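Local coordinates for NOL1/NOP2/sun family protein (Enterococcus faecium, PDB 3M4X), which probably methylates cytosine in ribosomal RNA, as an RsmF-like methyltransferase carrying a PUA-like RNA-binding domain, at residues F237-S247 and W273-R284. Numbering follows the deposited sequence.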
loop_
_atom_site.group_PDB
_atom_site.type_symbol
_atom_site.label_atom_id
_atom_site.label_comp_id
_atom_site.label_asym_id
_atom_site.label_seq_id
_atom_site.Cartn_x
_atom_site.Cartn_y
_atom_site.Cartn_z
ATOM N N PHE A 237 -18.073 6.560 10.800
ATOM C CA PHE A 237 -18.191 7.073 12.163
ATOM C C PHE A 237 -19.002 6.148 13.068
ATOM O O PHE A 237 -18.952 6.268 14.296
ATOM C CB PHE A 237 -18.839 8.474 12.158
ATOM C CG PHE A 237 -18.088 9.487 11.342
ATOM C CD1 PHE A 237 -18.610 9.961 10.143
ATOM C CD2 PHE A 237 -16.857 9.962 11.766
ATOM C CE1 PHE A 237 -17.917 10.897 9.384
ATOM C CE2 PHE A 237 -16.151 10.889 11.009
ATOM C CZ PHE A 237 -16.685 11.362 9.816
ATOM N N ALA A 238 -19.752 5.227 12.473
ATOM C CA ALA A 238 -20.703 4.423 13.247
ATOM C C ALA A 238 -20.057 3.621 14.369
ATOM O O ALA A 238 -19.070 2.915 14.148
ATOM C CB ALA A 238 -21.512 3.510 12.332
ATOM N N PRO A 239 -20.609 3.744 15.588
ATOM C CA PRO A 239 -20.213 2.871 16.697
ATOM C C PRO A 239 -20.329 1.416 16.287
ATOM O O PRO A 239 -19.468 0.622 16.649
ATOM C CB PRO A 239 -21.254 3.185 17.782
ATOM C CG PRO A 239 -21.629 4.643 17.498
ATOM C CD PRO A 239 -21.597 4.766 15.999
ATOM N N GLU A 240 -21.379 1.071 15.543
ATOM C CA GLU A 240 -21.622 -0.327 15.193
ATOM C C GLU A 240 -20.421 -0.953 14.479
ATOM O O GLU A 240 -20.190 -2.146 14.595
ATOM C CB GLU A 240 -22.899 -0.486 14.359
ATOM C CG GLU A 240 -24.200 -0.137 15.106
ATOM C CD GLU A 240 -24.462 1.370 15.161
ATOM O OE1 GLU A 240 -23.656 2.151 14.611
ATOM O OE2 GLU A 240 -25.479 1.777 15.752
ATOM N N GLU A 241 -19.647 -0.133 13.772
ATOM C CA GLU A 241 -18.500 -0.619 13.001
ATOM C C GLU A 241 -17.145 -0.351 13.647
ATOM O O GLU A 241 -16.124 -0.837 13.177
ATOM C CB GLU A 241 -18.522 -0.028 11.597
ATOM C CG GLU A 241 -19.753 -0.418 10.826
ATOM C CD GLU A 241 -19.953 0.432 9.617
ATOM O OE1 GLU A 241 -20.775 1.376 9.684
ATOM O OE2 GLU A 241 -19.278 0.165 8.602
ATOM N N ASN A 242 -17.149 0.419 14.726
ATOM C CA ASN A 242 -15.928 0.820 15.394
ATOM C C ASN A 242 -15.833 0.252 16.811
ATOM O O ASN A 242 -15.336 -0.860 17.003
ATOM C CB ASN A 242 -15.822 2.348 15.414
ATOM C CG ASN A 242 -15.822 2.963 14.008
ATOM O OD1 ASN A 242 -16.074 4.159 13.840
ATOM N ND2 ASN A 242 -15.544 2.145 13.000
ATOM N N GLU A 243 -16.290 1.006 17.805
ATOM C CA GLU A 243 -16.196 0.544 19.196
ATOM C C GLU A 243 -16.891 -0.800 19.437
ATOM O O GLU A 243 -16.469 -1.566 20.301
ATOM C CB GLU A 243 -16.768 1.570 20.188
ATOM C CG GLU A 243 -15.967 2.849 20.348
ATOM C CD GLU A 243 -16.335 3.914 19.317
ATOM O OE1 GLU A 243 -17.123 3.603 18.401
ATOM O OE2 GLU A 243 -15.828 5.059 19.419
ATOM N N GLU A 244 -17.969 -1.077 18.711
ATOM C CA GLU A 244 -18.700 -2.318 18.952
ATOM C C GLU A 244 -17.943 -3.505 18.361
ATOM O O GLU A 244 -17.935 -4.579 18.948
ATOM C CB GLU A 244 -20.149 -2.253 18.454
ATOM C CG GLU A 244 -21.033 -1.328 19.295
ATOM C CD GLU A 244 -22.505 -1.332 18.861
ATOM O OE1 GLU A 244 -22.954 -2.333 18.271
ATOM O OE2 GLU A 244 -23.213 -0.332 19.116
ATOM N N ILE A 245 -17.289 -3.289 17.218
ATOM C CA ILE A 245 -16.386 -4.282 16.635
ATOM C C ILE A 245 -15.193 -4.607 17.551
ATOM O O ILE A 245 -14.860 -5.776 17.755
ATOM C CB ILE A 245 -15.868 -3.831 15.254
ATOM C CG1 ILE A 245 -16.948 -4.044 14.193
ATOM C CG2 ILE A 245 -14.617 -4.618 14.866
ATOM C CD1 ILE A 245 -17.470 -5.477 14.124
ATOM N N ILE A 246 -14.559 -3.576 18.110
ATOM C CA ILE A 246 -13.473 -3.785 19.066
ATOM C C ILE A 246 -13.917 -4.512 20.352
ATOM O O ILE A 246 -13.177 -5.331 20.896
ATOM C CB ILE A 246 -12.767 -2.470 19.434
ATOM C CG1 ILE A 246 -12.395 -1.691 18.170
ATOM C CG2 ILE A 246 -11.518 -2.760 20.254
ATOM C CD1 ILE A 246 -11.506 -2.474 17.237
ATOM N N SER A 247 -15.118 -4.208 20.840
ATOM C CA SER A 247 -15.660 -4.897 22.008
ATOM C C SER A 247 -15.850 -6.360 21.671
ATOM O O SER A 247 -15.435 -7.238 22.406
ATOM C CB SER A 247 -17.018 -4.295 22.406
ATOM O OG SER A 247 -16.896 -2.909 22.646
ATOM N N TRP A 273 -19.681 4.007 23.762
ATOM C CA TRP A 273 -20.132 3.381 22.517
ATOM C C TRP A 273 -19.734 1.905 22.393
ATOM O O TRP A 273 -20.074 1.243 21.412
ATOM C CB TRP A 273 -19.649 4.173 21.301
ATOM C CG TRP A 273 -20.273 5.523 21.205
ATOM C CD1 TRP A 273 -21.365 5.978 21.901
ATOM C CD2 TRP A 273 -19.862 6.599 20.357
ATOM N NE1 TRP A 273 -21.650 7.269 21.539
ATOM C CE2 TRP A 273 -20.742 7.681 20.596
ATOM C CE3 TRP A 273 -18.830 6.762 19.425
ATOM C CZ2 TRP A 273 -20.627 8.907 19.934
ATOM C CZ3 TRP A 273 -18.719 7.983 18.764
ATOM C CH2 TRP A 273 -19.613 9.038 19.025
ATOM N N GLY A 274 -19.027 1.386 23.391
ATOM C CA GLY A 274 -18.612 -0.011 23.375
ATOM C C GLY A 274 -19.078 -0.759 24.607
ATOM O O GLY A 274 -19.961 -0.281 25.328
ATOM N N SER A 275 -18.495 -1.929 24.860
ATOM C CA SER A 275 -18.833 -2.684 26.061
ATOM C C SER A 275 -17.632 -3.291 26.770
ATOM O O SER A 275 -17.796 -4.200 27.572
ATOM C CB SER A 275 -19.870 -3.771 25.762
ATOM O OG SER A 275 -19.400 -4.712 24.820
ATOM N N VAL A 276 -16.430 -2.794 26.488
ATOM C CA VAL A 276 -15.241 -3.289 27.174
ATOM C C VAL A 276 -14.354 -2.125 27.569
ATOM O O VAL A 276 -14.538 -1.025 27.078
ATOM C CB VAL A 276 -14.429 -4.288 26.302
ATOM C CG1 VAL A 276 -15.315 -5.433 25.855
ATOM C CG2 VAL A 276 -13.804 -3.569 25.088
ATOM N N ALA A 277 -13.389 -2.378 28.445
ATOM C CA ALA A 277 -12.449 -1.354 28.874
ATOM C C ALA A 277 -11.478 -1.013 27.748
ATOM O O ALA A 277 -11.394 -1.733 26.756
ATOM C CB ALA A 277 -11.677 -1.842 30.099
ATOM N N GLY A 278 -10.753 0.090 27.914
ATOM C CA GLY A 278 -9.637 0.451 27.050
ATOM C C GLY A 278 -9.943 1.125 25.728
ATOM O O GLY A 278 -9.033 1.429 24.957
ATOM N N LEU A 279 -11.220 1.343 25.450
ATOM C CA LEU A 279 -11.650 1.919 24.180
ATOM C C LEU A 279 -11.057 3.313 23.889
ATOM O O LEU A 279 -10.927 3.725 22.736
ATOM C CB LEU A 279 -13.177 1.965 24.138
ATOM C CG LEU A 279 -13.917 0.890 23.325
ATOM C CD1 LEU A 279 -13.011 -0.211 22.808
ATOM C CD2 LEU A 279 -15.109 0.311 24.089
ATOM N N GLU A 280 -10.693 4.029 24.941
ATOM C CA GLU A 280 -10.102 5.347 24.793
ATOM C C GLU A 280 -8.749 5.280 24.087
ATOM O O GLU A 280 -8.246 6.293 23.599
ATOM C CB GLU A 280 -9.949 6.011 26.167
ATOM C CG GLU A 280 -8.953 5.311 27.088
ATOM C CD GLU A 280 -9.543 4.117 27.851
ATOM O OE1 GLU A 280 -10.739 3.785 27.669
ATOM O OE2 GLU A 280 -8.797 3.522 28.653
ATOM N N LYS A 281 -8.165 4.084 24.046
ATOM C CA LYS A 281 -6.881 3.857 23.382
ATOM C C LYS A 281 -7.040 3.732 21.881
ATOM O O LYS A 281 -6.057 3.720 21.152
ATOM C CB LYS A 281 -6.219 2.578 23.897
ATOM C CG LYS A 281 -5.801 2.612 25.350
ATOM C CD LYS A 281 -5.320 1.227 25.781
ATOM C CE LYS A 281 -5.389 1.069 27.290
ATOM N NZ LYS A 281 -5.302 -0.361 27.687
ATOM N N THR A 282 -8.278 3.592 21.421
ATOM C CA THR A 282 -8.545 3.622 19.992
ATOM C C THR A 282 -8.679 5.081 19.526
ATOM O O THR A 282 -8.886 5.988 20.336
ATOM C CB THR A 282 -9.778 2.772 19.623
ATOM O OG1 THR A 282 -10.975 3.413 20.082
ATOM C CG2 THR A 282 -9.669 1.367 20.265
ATOM N N ILE A 283 -8.539 5.300 18.224
ATOM C CA ILE A 283 -8.390 6.646 17.674
ATOM C C ILE A 283 -9.541 7.008 16.768
ATOM O O ILE A 283 -9.895 6.248 15.871
ATOM C CB ILE A 283 -7.133 6.755 16.803
ATOM C CG1 ILE A 283 -5.860 6.684 17.646
ATOM C CG2 ILE A 283 -7.168 8.027 15.961
ATOM C CD1 ILE A 283 -4.595 6.688 16.782
ATOM N N ARG A 284 -10.108 8.182 16.997
ATOM C CA ARG A 284 -11.109 8.719 16.093
ATOM C C ARG A 284 -10.606 9.987 15.432
ATOM O O ARG A 284 -9.928 10.804 16.048
ATOM C CB ARG A 284 -12.438 8.982 16.813
ATOM C CG ARG A 284 -13.362 7.769 16.836
ATOM C CD ARG A 284 -14.629 8.052 17.638
ATOM N NE ARG A 284 -15.587 6.952 17.574
ATOM C CZ ARG A 284 -16.496 6.792 16.611
ATOM N NH1 ARG A 284 -16.590 7.665 15.611
ATOM N NH2 ARG A 284 -17.315 5.751 16.649
#
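Arg284 runs extended from CG to NE (chi2 176°), while Glu243 bends at chi2 (87°), and the two side chains meet from opposite directions in a side-on salt bridge. This pairing lies in the Rossmann-like methyltransferase domain, where it ties the first turn of helix 243-252 to strand 283-285, an antiparallel strand of the large mixed sheet. Arg284 NE reaches Glu243 OE2 at 2.7 Å and Arg284 NH2 reaches Glu243 OE1 at 2.8 Å, both on syn lone pairs and nearly straight. Carboxylate and guanidinium are close to coplanar, 16° apart. The other end of the guanidinium grips one backbone oxygen, Phe237 O, with NH1 at 3.0 Å and NH2 at 2.9 Å. Four in-plane bonds thereby fix the rotation of the group. Asn242 OD1 lies over one face of the guanidinium, and on the opposite face the indole of Trp273 meets it edge-on, with CZ3 above the guanidinium centre. The carboxylate stands almost perpendicular to the indole, at its edge, and Glu243 OE2 has a second donor in the backbone N of Arg270. Over one indole face sits Pro239, whose CG makes a CH-pi contact 4.2 Å from the centroid of the five-membered ring. One turn along the helix, Ile246 CG2 packs against Leu279 CD1 at 3.9 Å, and Val276 rests on the backbone of Ser247. Ser275 OG turns to Glu251, farther along the same helix. The Ser247 hydroxyl links the two segments by donating to Glu243 O in its own helix while accepting from Ser275 N at 2.9 Å.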